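Local coordinates for beta-N-acetylglucosaminidase-like protein Glycoside hydrolase family 20 (Flavobacterium johnsoniae, PDB 6YHH) that probably cleaves terminal N-acetylglucosamine from chitin-derived oligosaccharides, acting as a beta-N-acetylhexosaminidase of glycoside hydrolase family 20, at residues A[465-470]-A[561-566]; A[523-528]-A[614-619]; A[530-535]-A[554-559]; A[621-626]-A[662-667]; A[628-633]-A[647-652]. All blocks are in the same frame, centred on the assembly; numbering follows the deposited sequence.

In the fold
All five contacts lie away from the predicted proton donor E317 of the catalytic barrel. Contact 1 is closest to the centre of the chain, about 11 Å from it, and ties the catalytic domain to the C-terminal helical part; contact 5 is farthest, at about 37 Å. Contact 3 lies about 13 Å from contact 1, centre to centre, and touches it where A564 N probably bonds to E533 OE2 at 3.0 Å. Contacts 2 and 3, with centres about 10 Å apart, share apolar packing in which F556 meets V525, F528 and I616. Helix 617-634 then runs through contacts 2, 4 and 5, the last two with centres about 8 Å apart.

Contact 1: residues A[465-470]-A[561-566]; sequences WPRTAA and TPDAKD
R467, whose guanidinium carries P562 over one face, has its NH2 gripped by two backbone carbonyls, R463 O and I414 O, while NH1 bonds to Y418 O. That leaves the flat group fixed in its rotation. P562 CG sits 3.5 Å above the guanidinium plane, offset toward the rim, with its closest approach at R467 NE, 3.7 Å away. The two side chains cross at about a right angle. A bend at chi3 (-65°) turns the end of the arginine out of line with its aliphatic part, and R467 CD passes 4.3 Å from D563 OD2. D563 does not bond to the arginine: R467 NE and D563 OD2 stay 5.5 Å apart, and the carboxylate is taken by R488 and by V420 N. Replacing R467 with a methionine would probably leave the three carbonyl oxygens without their donor and P562 without its flat platform. The segment 465-470, at the start of helix 467-476 in the catalytic domain, thus meets the loop before helix 565-579 by carbon-on-guanidinium packing; the buried positive charge is probably stabilised by the carbonyl dipoles, and D563, too far off to bond, may add a favourable field.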
# COMPACT_ATOMS: atom_id res chain seq x y z
N TRP A 465 12.65 7.28 -2.56
CA TRP A 465 12.02 8.50 -3.16
C TRP A 465 11.91 9.57 -2.12
O TRP A 465 11.54 9.29 -0.96
CB TRP A 465 10.62 8.14 -3.70
CG TRP A 465 10.68 6.94 -4.65
CD1 TRP A 465 10.29 5.63 -4.40
CD2 TRP A 465 11.21 6.94 -5.99
NE1 TRP A 465 10.58 4.84 -5.50
CE2 TRP A 465 11.14 5.63 -6.49
CE3 TRP A 465 11.82 7.95 -6.81
CZ2 TRP A 465 11.63 5.28 -7.73
CZ3 TRP A 465 12.27 7.60 -8.07
CH2 TRP A 465 12.19 6.24 -8.51
N PRO A 466 12.19 10.85 -2.49
CA PRO A 466 12.40 11.28 -3.85
C PRO A 466 13.85 11.35 -4.30
O PRO A 466 14.12 11.80 -5.44
CB PRO A 466 11.82 12.69 -3.85
CG PRO A 466 12.21 13.18 -2.47
CD PRO A 466 12.03 11.97 -1.57
N ARG A 467 14.81 10.90 -3.53
CA ARG A 467 16.19 11.01 -3.94
C ARG A 467 16.52 10.31 -5.25
O ARG A 467 17.38 10.82 -6.03
CB ARG A 467 17.21 10.63 -2.85
CG ARG A 467 17.20 11.57 -1.63
CD ARG A 467 18.12 11.23 -0.46
NE ARG A 467 17.63 9.95 0.10
CZ ARG A 467 18.38 8.97 0.52
NH1 ARG A 467 19.68 9.11 0.67
NH2 ARG A 467 17.80 7.81 0.80
N THR A 468 15.92 9.16 -5.53
CA THR A 468 16.19 8.47 -6.76
C THR A 468 15.70 9.25 -8.00
O THR A 468 16.18 9.04 -9.09
CB THR A 468 15.65 7.04 -6.68
OG1 THR A 468 16.34 6.45 -5.55
CG2 THR A 468 15.92 6.27 -7.95
N ALA A 469 14.76 10.18 -7.78
CA ALA A 469 14.29 11.06 -8.88
C ALA A 469 15.37 12.02 -9.31
O ALA A 469 15.53 12.26 -10.51
CB ALA A 469 12.97 11.72 -8.56
N ALA A 470 16.17 12.52 -8.35
CA ALA A 470 17.34 13.33 -8.68
C ALA A 470 18.42 12.51 -9.39
O ALA A 470 19.03 12.97 -10.33
CB ALA A 470 17.86 14.02 -7.43
N THR A 561 13.91 11.54 7.23
CA THR A 561 14.63 11.41 5.97
C THR A 561 15.73 12.43 5.89
O THR A 561 15.66 13.41 6.61
CB THR A 561 13.64 11.58 4.79
OG1 THR A 561 12.75 12.68 5.06
CG2 THR A 561 12.77 10.35 4.71
N PRO A 562 16.71 12.29 4.97
CA PRO A 562 17.69 13.39 4.75
C PRO A 562 17.03 14.61 4.14
O PRO A 562 15.86 14.59 3.80
CB PRO A 562 18.68 12.81 3.72
CG PRO A 562 18.21 11.41 3.44
CD PRO A 562 16.89 11.19 4.02
N ASP A 563 17.78 15.71 4.13
CA ASP A 563 17.30 17.00 3.57
C ASP A 563 16.02 17.43 4.29
O ASP A 563 15.00 17.83 3.69
CB ASP A 563 17.11 16.88 2.04
CG ASP A 563 18.39 16.52 1.33
OD1 ASP A 563 19.28 17.37 1.27
OD2 ASP A 563 18.51 15.30 0.93
N ALA A 564 16.05 17.34 5.62
CA ALA A 564 14.85 17.69 6.39
C ALA A 564 14.38 19.12 6.06
O ALA A 564 15.20 20.05 6.10
CB ALA A 564 15.21 17.61 7.87
N LYS A 565 13.09 19.31 5.78
CA LYS A 565 12.71 20.58 5.10
C LYS A 565 12.91 21.78 5.95
O LYS A 565 13.31 22.84 5.44
CB LYS A 565 11.32 20.53 4.56
CG LYS A 565 10.18 20.48 5.44
CD LYS A 565 8.82 20.47 4.64
N ASP A 566 12.64 21.68 7.26
CA ASP A 566 12.81 22.92 8.07
C ASP A 566 14.26 23.24 8.34
O ASP A 566 14.64 24.37 8.47
CB ASP A 566 12.04 22.83 9.38
CG ASP A 566 10.58 23.03 9.22
OD1 ASP A 566 10.01 23.28 8.08
OD2 ASP A 566 9.86 22.97 10.29

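Contact 2: residues A[523-528]-A[614-619]; sequences KSVNEF and QPILPL
This is a buried apolar contact between the short helix 523-529 and the chain leading into helix 617-634 together with its first turn, two elements of the C-terminal helical region that lie 86 residues apart in sequence. F528 carries most of it. With its CG anti to the backbone N (chi1 -159°), the ring projects from the helix toward the other segment and ends against I616 and L619. F528 CZ comes 3.9 Å from the backbone carbon L619 C and 4.1 Å from L619 CG. On the neighbouring part of the ring, F528 CD2 is 4.1 Å from I616 CD1, and here the side chains slide past each other in opposite directions. Both partners come at the ring obliquely. I616 CD1 has a second neighbour one turn back along the helix, V525 CG2, at 4.3 Å. F556, from the short helix 556-559, packs on both F528 and I616 and so closes over the place where they meet. L662 of strand 660-662 and V599 of helix 583-607 also pack on F528, so the ring is enclosed by several elements. An alanine at F528 is likely to open a gap beside I616 and L619 and leave both side chains without the ring they pack on. Since only carbon atoms meet across this contact, its cohesion rests on shape and on the exclusion of water, with no polar bond to set a precise distance.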
# COMPACT_ATOMS: atom_id res chain seq x y z
N LYS A 523 0.88 16.48 15.05
CA LYS A 523 1.49 17.72 14.57
C LYS A 523 2.92 17.98 15.10
O LYS A 523 3.82 18.25 14.30
CB LYS A 523 0.61 18.91 14.88
CG LYS A 523 1.19 20.28 14.44
CD LYS A 523 0.16 21.39 14.70
CE LYS A 523 0.45 22.75 14.08
NZ LYS A 523 1.47 23.50 14.88
N SER A 524 3.12 17.90 16.41
CA SER A 524 4.43 18.22 16.98
C SER A 524 5.50 17.22 16.59
O SER A 524 6.65 17.59 16.32
CB SER A 524 4.31 18.32 18.48
OG SER A 524 3.51 19.45 18.70
N VAL A 525 5.12 15.94 16.52
CA VAL A 525 6.12 14.94 16.10
C VAL A 525 6.46 15.05 14.63
O VAL A 525 7.61 14.93 14.24
CB VAL A 525 5.72 13.52 16.55
CG1 VAL A 525 4.52 13.00 15.88
CG2 VAL A 525 6.88 12.59 16.35
N ASN A 526 5.48 15.35 13.80
CA ASN A 526 5.74 15.63 12.38
C ASN A 526 6.64 16.85 12.20
O ASN A 526 7.63 16.82 11.45
CB ASN A 526 4.41 15.81 11.67
CG ASN A 526 4.58 15.91 10.17
OD1 ASN A 526 5.15 15.02 9.50
ND2 ASN A 526 4.14 17.06 9.63
N GLU A 527 6.35 17.92 12.93
CA GLU A 527 7.25 19.07 12.84
C GLU A 527 8.64 18.76 13.29
O GLU A 527 9.64 19.29 12.75
CB GLU A 527 6.67 20.29 13.63
CG GLU A 527 5.38 20.76 13.03
CD GLU A 527 4.61 21.75 13.89
OE1 GLU A 527 4.79 21.80 15.12
OE2 GLU A 527 3.73 22.45 13.28
N PHE A 528 8.79 17.93 14.31
CA PHE A 528 10.15 17.55 14.77
C PHE A 528 10.87 16.68 13.69
O PHE A 528 12.09 16.81 13.55
CB PHE A 528 10.13 16.83 16.11
CG PHE A 528 11.47 16.88 16.83
CD1 PHE A 528 12.09 18.12 17.10
CD2 PHE A 528 12.11 15.75 17.26
CE1 PHE A 528 13.35 18.15 17.67
CE2 PHE A 528 13.35 15.78 17.86
CZ PHE A 528 13.97 17.00 18.09
N GLN A 614 9.46 9.09 24.27
CA GLN A 614 10.54 9.25 25.24
C GLN A 614 11.94 9.32 24.61
O GLN A 614 12.75 10.13 25.01
CB GLN A 614 10.49 8.14 26.30
CG GLN A 614 9.25 8.18 27.21
CD GLN A 614 9.16 9.43 28.14
OE1 GLN A 614 10.18 9.96 28.56
NE2 GLN A 614 7.96 9.80 28.50
N PRO A 615 12.21 8.48 23.60
CA PRO A 615 13.59 8.58 23.04
C PRO A 615 13.91 9.89 22.35
O PRO A 615 15.08 10.20 22.20
CB PRO A 615 13.66 7.42 22.06
CG PRO A 615 12.57 6.48 22.48
CD PRO A 615 11.47 7.30 23.11
N ILE A 616 12.90 10.65 21.93
CA ILE A 616 13.21 11.86 21.26
C ILE A 616 13.21 13.05 22.18
O ILE A 616 13.76 14.09 21.82
CB ILE A 616 12.37 12.19 20.04
CG1 ILE A 616 10.96 12.31 20.37
CG2 ILE A 616 12.62 11.11 18.98
CD1 ILE A 616 10.11 12.77 19.17
N LEU A 617 12.63 12.90 23.36
CA LEU A 617 12.55 14.08 24.28
C LEU A 617 13.91 14.70 24.57
O LEU A 617 14.03 15.93 24.68
CB LEU A 617 11.82 13.69 25.60
CG LEU A 617 10.31 13.41 25.47
CD1 LEU A 617 9.78 13.14 26.84
CD2 LEU A 617 9.53 14.51 24.74
N PRO A 618 14.99 13.91 24.77
CA PRO A 618 16.24 14.58 25.10
C PRO A 618 16.73 15.48 23.97
O PRO A 618 17.32 16.57 24.19
CB PRO A 618 17.23 13.42 25.31
CG PRO A 618 16.30 12.28 25.76
CD PRO A 618 15.08 12.44 24.92
N LEU A 619 16.41 15.10 22.73
CA LEU A 619 16.88 15.79 21.58
C LEU A 619 16.05 17.07 21.37
O LEU A 619 16.59 18.17 21.11
CB LEU A 619 16.81 14.87 20.31
CG LEU A 619 17.58 15.41 19.09
CD1 LEU A 619 19.05 15.52 19.33
CD2 LEU A 619 17.35 14.51 17.82

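Contact 3: residues A[530-535]-A[554-559]; sequences NVCEPL and TLFADA
C532 sets its sulfur against the rim of the F556 ring, close to the ring plane. C532 SG is 3.9 Å from F556 CE2, and the line from the sulfur to the ring centroid, 5.2 Å long, lies 86° off the ring normal, so this is an edge-on sulfur-aromatic contact. The beta carbon helps: C532 CB is also 3.9 Å from F556 CE2, so the whole side chain of the cysteine leans on one ring carbon. F556 reaches it because its CG stands anti to the backbone N (chi1 -167°), swinging the ring out toward the strand although the bond to its beta carbon runs across that direction. Farther along, P534 lies over the turn of chain at A557: P534 CG is 4.0 Å from A557 O, an oxygen that accepts a hydrogen bond from R463 NH2. In the fold, this places the strand 532-534, which pairs antiparallel with strand 660-662, against the short, weakly bonded helix of about 556-559. E533, between the two touching residues, directs its side chain away from that helix. The start of the helix is braced by its own aspartate. L555 N donates to D558 OD2 over 3.0 Å with a nearly straight angle of 164°, using the anti lone pair of that oxygen, while D558 N returns a bond to L555 O. The other oxygen, D558 OD1, makes a salt bridge with R540. Just before this helix, T554 OG1 bonds to G54 O of the second subunit.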
# COMPACT_ATOMS: atom_id res chain seq x y z
N ASN A 530 10.95 17.33 10.75
CA ASN A 530 11.45 18.31 9.81
C ASN A 530 12.73 19.03 10.16
O ASN A 530 13.23 19.84 9.34
CB ASN A 530 10.31 19.29 9.43
CG ASN A 530 9.18 18.62 8.71
OD1 ASN A 530 9.35 17.61 8.02
ND2 ASN A 530 8.03 19.22 8.80
N VAL A 531 13.35 18.68 11.31
CA VAL A 531 14.70 19.04 11.66
C VAL A 531 15.60 17.89 11.97
O VAL A 531 16.72 18.11 12.33
CB VAL A 531 14.76 20.08 12.79
CG1 VAL A 531 14.20 21.38 12.27
CG2 VAL A 531 14.10 19.62 14.12
N CYS A 532 15.13 16.66 11.76
CA CYS A 532 15.90 15.47 12.15
C CYS A 532 16.12 14.52 10.92
O CYS A 532 15.29 14.48 10.02
CB CYS A 532 15.21 14.67 13.22
SG CYS A 532 15.07 15.46 14.82
N GLU A 533 17.28 13.91 10.90
CA GLU A 533 17.70 13.01 9.82
C GLU A 533 18.25 11.74 10.39
O GLU A 533 18.93 11.73 11.36
CB GLU A 533 18.67 13.71 8.88
CG GLU A 533 18.06 15.01 8.32
CD GLU A 533 19.01 15.77 7.40
OE1 GLU A 533 20.12 15.34 7.07
OE2 GLU A 533 18.66 16.93 7.03
N PRO A 534 17.93 10.62 9.76
CA PRO A 534 18.49 9.40 10.31
C PRO A 534 20.02 9.33 10.20
O PRO A 534 20.63 9.84 9.26
CB PRO A 534 17.85 8.29 9.48
CG PRO A 534 17.05 8.95 8.43
CD PRO A 534 17.13 10.45 8.55
N LEU A 535 20.66 8.70 11.17
CA LEU A 535 22.12 8.65 11.15
C LEU A 535 22.63 8.05 9.84
O LEU A 535 22.07 7.11 9.29
CB LEU A 535 22.65 7.89 12.36
CG LEU A 535 22.31 8.33 13.76
CD1 LEU A 535 23.08 7.58 14.83
CD2 LEU A 535 22.68 9.78 13.88
N THR A 554 9.41 0.94 13.04
CA THR A 554 8.20 1.75 13.25
C THR A 554 8.42 2.93 14.20
O THR A 554 7.47 3.42 14.84
CB THR A 554 7.12 0.82 13.83
OG1 THR A 554 7.67 0.24 15.00
CG2 THR A 554 6.69 -0.28 12.84
N LEU A 555 9.66 3.39 14.28
CA LEU A 555 10.06 4.32 15.32
C LEU A 555 10.50 5.61 14.69
O LEU A 555 10.46 5.79 13.47
CB LEU A 555 11.15 3.68 16.16
CG LEU A 555 10.81 2.36 16.91
CD1 LEU A 555 11.97 1.94 17.83
CD2 LEU A 555 9.51 2.50 17.68
N PHE A 556 10.96 6.56 15.54
CA PHE A 556 11.19 7.89 14.98
C PHE A 556 12.17 7.97 13.83
O PHE A 556 11.93 8.70 12.86
CB PHE A 556 11.65 8.83 16.07
CG PHE A 556 11.62 10.31 15.69
CD1 PHE A 556 10.44 10.98 15.48
CD2 PHE A 556 12.81 10.98 15.56
CE1 PHE A 556 10.47 12.32 15.14
CE2 PHE A 556 12.86 12.31 15.19
CZ PHE A 556 11.68 12.98 15.00
N ALA A 557 13.26 7.23 13.87
CA ALA A 557 14.23 7.26 12.77
C ALA A 557 13.62 6.83 11.43
O ALA A 557 14.00 7.34 10.38
CB ALA A 557 15.43 6.39 13.07
N ASP A 558 12.62 5.93 11.51
CA ASP A 558 11.94 5.42 10.33
C ASP A 558 11.00 6.42 9.70
O ASP A 558 10.72 6.30 8.53
CB ASP A 558 11.22 4.13 10.71
CG ASP A 558 12.17 3.20 11.36
OD1 ASP A 558 13.17 2.83 10.66
OD2 ASP A 558 12.01 2.85 12.53
N ALA A 559 10.58 7.46 10.44
CA ALA A 559 9.80 8.58 9.92
C ALA A 559 10.61 9.73 9.43
O ALA A 559 10.10 10.58 8.70
CB ALA A 559 8.87 9.08 11.06

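Contact 4: residues A[621-626]-A[662-667]; sequences KKLSDA and LSVYES
L623 holds its CG anti to the backbone N (chi1 -177°), which aims both methyls from helix 617-634 at L662 and V664; L662, for its part, carries its CG anti to the carbonyl carbon (chi1 -73°) and extends to meet it. The branches of L623 divide the work. L623 CD2 touches L662 CD2 at 4.0 Å, methyl against methyl, with the two leucines at a slant to each other. L623 CD1 goes to V664 CG2 at 3.9 Å, and these side chains cross at about a right angle. Nearer the helix backbone, L662 CD1 lies 4.0 Å from L623 CB, so L662 follows L623 from its root to its end, with one methyl at each level. A single leucine thus fits against two residues that stand two apart in the chain, bridging the last residue of the strand and the turn that follows it. All three side chains are buried and everything that meets is hydrocarbon. The helix keeps its charges off this face: K621 NZ forms a salt bridge with D625 OD2 at 3.0 Å, using the syn lone pair of that oxygen, and a weaker bond to D625 OD1 at 3.2 Å. K622 begins toward the other segment, but its long chain leads away and its amine bonds to H657 NE2. W596 of helix 583-607 packs on both L623 and V664, and F570 of helix 565-579 adds to V664, so the contact lies where helix 617-634 meets these two helices and the junction of strand 660-662 with helix 665-671.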
# COMPACT_ATOMS: atom_id res chain seq x y z
N LYS A 621 14.48 18.58 23.74
CA LYS A 621 14.83 19.48 24.86
C LYS A 621 16.11 20.20 24.57
O LYS A 621 16.20 21.45 24.73
CB LYS A 621 14.95 18.71 26.15
CG LYS A 621 15.58 19.57 27.23
CD LYS A 621 15.54 18.94 28.59
CE LYS A 621 16.30 19.80 29.62
NZ LYS A 621 15.85 21.19 29.66
N LYS A 622 17.14 19.51 24.04
CA LYS A 622 18.36 20.18 23.65
C LYS A 622 18.17 21.30 22.64
O LYS A 622 18.74 22.43 22.75
CB LYS A 622 19.41 19.17 23.20
CG LYS A 622 19.94 18.29 24.31
CD LYS A 622 20.63 17.00 23.85
CE LYS A 622 21.00 16.23 25.14
NZ LYS A 622 21.84 15.01 24.94
N LEU A 623 17.31 21.06 21.63
CA LEU A 623 17.02 22.10 20.66
C LEU A 623 16.22 23.29 21.26
O LEU A 623 16.49 24.47 20.94
CB LEU A 623 16.24 21.49 19.46
CG LEU A 623 15.93 22.40 18.35
CD1 LEU A 623 17.19 23.01 17.75
CD2 LEU A 623 15.05 21.72 17.27
N SER A 624 15.25 23.00 22.14
CA SER A 624 14.42 23.99 22.80
C SER A 624 15.30 24.81 23.68
O SER A 624 15.19 26.06 23.68
CB SER A 624 13.32 23.32 23.64
OG SER A 624 12.58 24.37 24.34
N ASP A 625 16.18 24.16 24.40
CA ASP A 625 17.12 24.94 25.30
C ASP A 625 17.97 25.89 24.50
O ASP A 625 18.11 27.07 24.88
CB ASP A 625 17.99 24.03 26.15
CG ASP A 625 17.24 23.31 27.25
OD1 ASP A 625 16.09 23.60 27.60
OD2 ASP A 625 17.82 22.38 27.80
N ALA A 626 18.59 25.42 23.42
CA ALA A 626 19.39 26.28 22.56
C ALA A 626 18.54 27.41 21.97
O ALA A 626 19.00 28.58 21.90
CB ALA A 626 20.09 25.48 21.48
N LEU A 662 20.05 16.11 14.64
CA LEU A 662 19.52 17.43 14.32
C LEU A 662 20.31 18.12 13.21
O LEU A 662 21.50 18.38 13.36
CB LEU A 662 19.53 18.36 15.57
CG LEU A 662 18.51 18.09 16.67
CD1 LEU A 662 18.90 18.83 17.96
CD2 LEU A 662 17.11 18.42 16.21
N SER A 663 19.69 18.33 12.06
CA SER A 663 20.42 18.82 10.91
C SER A 663 20.38 20.33 10.79
O SER A 663 20.72 20.89 9.79
CB SER A 663 19.92 18.11 9.64
OG SER A 663 18.53 18.31 9.46
N VAL A 664 20.00 20.95 11.89
CA VAL A 664 20.17 22.41 12.11
C VAL A 664 21.40 22.73 12.93
O VAL A 664 21.74 23.91 13.11
CB VAL A 664 18.91 22.99 12.80
CG1 VAL A 664 17.67 22.91 11.92
CG2 VAL A 664 18.62 22.35 14.14
N TYR A 665 22.11 21.73 13.46
CA TYR A 665 23.26 21.98 14.27
C TYR A 665 24.34 22.89 13.65
O TYR A 665 24.79 23.90 14.31
CB TYR A 665 23.91 20.67 14.75
CG TYR A 665 25.27 20.91 15.26
CD1 TYR A 665 25.44 21.49 16.52
CD2 TYR A 665 26.38 20.59 14.50
CE1 TYR A 665 26.71 21.74 16.99
CE2 TYR A 665 27.66 20.80 14.97
CZ TYR A 665 27.81 21.36 16.22
OH TYR A 665 29.11 21.62 16.72
N GLU A 666 24.70 22.60 12.39
CA GLU A 666 25.77 23.40 11.74
C GLU A 666 25.41 24.90 11.69
O GLU A 666 26.26 25.73 11.97
CB GLU A 666 26.13 22.90 10.37
CG GLU A 666 26.79 21.51 10.41
CD GLU A 666 28.18 21.46 11.09
OE1 GLU A 666 28.89 22.50 11.30
OE2 GLU A 666 28.60 20.32 11.46
N SER A 667 24.16 25.19 11.39
CA SER A 667 23.65 26.56 11.36
C SER A 667 23.53 27.21 12.71
O SER A 667 23.78 28.44 12.84
CB SER A 667 22.35 26.58 10.60
OG SER A 667 22.60 26.50 9.19

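Contact 5: residues A[628-633]-A[647-652]; sequences QELLLV and TLIEQC
Van der Waals contacts, the methylenes of E629 against L648 and the apolar pair L630 and I649, join helix 617-634 to helix 642-650. The closer pair uses the aliphatic part of the glutamate: L648 CD2 is 3.5 Å from E629 CB, a tight fit, and 3.9 Å from E629 CG, the side chains crossing at about a right angle. With its CG anti to the backbone N (chi1 -176°), L648 carries that methyl across to the glutamate. The second pair is more relaxed and more deeply buried. L630 and I649 reach toward each other tip to tip, L630 CD1 lying 4.2 Å from I649 CD1, and L668 of helix 665-671 packs against both. Polar interactions lie beside this surface. E629 bends at chi2 (68°) and its OE2 bonds to S638 OG in the connection between the helices, while E650 OE2 pairs with Y665 OH. Within the second segment, Q651 NE2 makes a weak bond of 3.3 Å to T647 O. The two helices, consecutive in the chain and joined by a short link, pack through these two pairs; chemically, E629 serves both sides, its methylenes packing on L648 and its carboxylate held by a serine.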
# COMPACT_ATOMS: atom_id res chain seq x y z
N GLN A 628 15.81 28.83 23.17
CA GLN A 628 15.48 29.82 24.21
C GLN A 628 16.64 30.80 24.38
O GLN A 628 16.43 32.02 24.52
CB GLN A 628 15.13 29.14 25.56
CG GLN A 628 13.79 28.43 25.59
CD GLN A 628 13.55 27.47 26.80
OE1 GLN A 628 13.48 27.90 27.92
NE2 GLN A 628 13.28 26.21 26.54
N GLU A 629 17.83 30.28 24.42
CA GLU A 629 19.01 31.14 24.68
C GLU A 629 19.36 32.01 23.45
O GLU A 629 19.67 33.26 23.53
CB GLU A 629 20.21 30.34 25.18
CG GLU A 629 21.38 31.20 25.70
CD GLU A 629 21.00 31.93 26.99
OE1 GLU A 629 20.30 31.33 27.83
OE2 GLU A 629 21.41 33.10 27.14
N LEU A 630 19.29 31.40 22.26
CA LEU A 630 19.55 32.12 21.06
C LEU A 630 18.52 33.22 20.81
O LEU A 630 18.87 34.25 20.16
CB LEU A 630 19.62 31.19 19.85
CG LEU A 630 20.87 30.29 19.91
CD1 LEU A 630 20.83 29.15 18.89
CD2 LEU A 630 22.14 31.08 19.67
N LEU A 631 17.27 33.06 21.23
CA LEU A 631 16.34 34.20 21.18
C LEU A 631 16.93 35.40 21.99
O LEU A 631 16.82 36.57 21.57
CB LEU A 631 14.97 33.83 21.72
CG LEU A 631 14.15 32.95 20.74
CD1 LEU A 631 12.97 32.43 21.49
CD2 LEU A 631 13.68 33.78 19.56
N LEU A 632 17.53 35.11 23.12
CA LEU A 632 18.11 36.21 23.92
C LEU A 632 19.35 36.74 23.26
O LEU A 632 19.58 37.96 23.23
CB LEU A 632 18.43 35.74 25.32
CG LEU A 632 17.25 35.26 26.14
CD1 LEU A 632 17.78 34.51 27.32
CD2 LEU A 632 16.35 36.41 26.57
N VAL A 633 20.16 35.88 22.69
CA VAL A 633 21.34 36.28 21.94
C VAL A 633 20.97 37.24 20.80
O VAL A 633 21.54 38.33 20.69
CB VAL A 633 22.09 35.08 21.36
CG1 VAL A 633 23.18 35.51 20.42
CG2 VAL A 633 22.72 34.21 22.43
N THR A 647 28.81 25.34 24.68
CA THR A 647 28.44 23.98 25.16
C THR A 647 26.94 23.68 24.90
O THR A 647 26.57 22.57 24.48
CB THR A 647 28.77 23.89 26.64
OG1 THR A 647 30.20 23.96 26.73
CG2 THR A 647 28.33 22.59 27.20
N LEU A 648 26.12 24.71 25.10
CA LEU A 648 24.69 24.62 24.97
C LEU A 648 24.34 24.22 23.51
O LEU A 648 23.51 23.31 23.29
CB LEU A 648 24.02 25.92 25.36
CG LEU A 648 22.53 25.88 25.35
CD1 LEU A 648 22.07 24.99 26.47
CD2 LEU A 648 21.94 27.30 25.48
N ILE A 649 24.96 24.88 22.54
CA ILE A 649 24.73 24.57 21.12
C ILE A 649 25.32 23.23 20.79
O ILE A 649 24.68 22.47 20.06
CB ILE A 649 25.17 25.72 20.20
CG1 ILE A 649 24.05 26.77 20.17
CG2 ILE A 649 25.59 25.24 18.82
CD1 ILE A 649 23.57 27.37 21.47
N GLU A 650 26.49 22.90 21.34
CA GLU A 650 27.11 21.63 21.04
C GLU A 650 26.28 20.48 21.46
O GLU A 650 26.39 19.38 20.88
CB GLU A 650 28.49 21.50 21.75
CG GLU A 650 29.60 22.35 21.17
CD GLU A 650 29.89 21.94 19.75
OE1 GLU A 650 30.31 20.78 19.53
OE2 GLU A 650 29.61 22.77 18.86
N GLN A 651 25.45 20.63 22.47
CA GLN A 651 24.54 19.52 22.89
C GLN A 651 23.74 19.06 21.68
O GLN A 651 23.32 17.88 21.57
CB GLN A 651 23.54 19.94 23.93
CG GLN A 651 24.08 20.44 25.28
CD GLN A 651 24.89 19.40 25.93
OE1 GLN A 651 24.39 18.32 26.24
NE2 GLN A 651 26.16 19.70 26.13
N CYS A 652 23.43 19.97 20.79
CA CYS A 652 22.53 19.65 19.68
C CYS A 652 23.22 18.81 18.57
O CYS A 652 22.55 18.49 17.57
CB CYS A 652 21.94 20.91 19.05
SG CYS A 652 20.83 21.78 20.12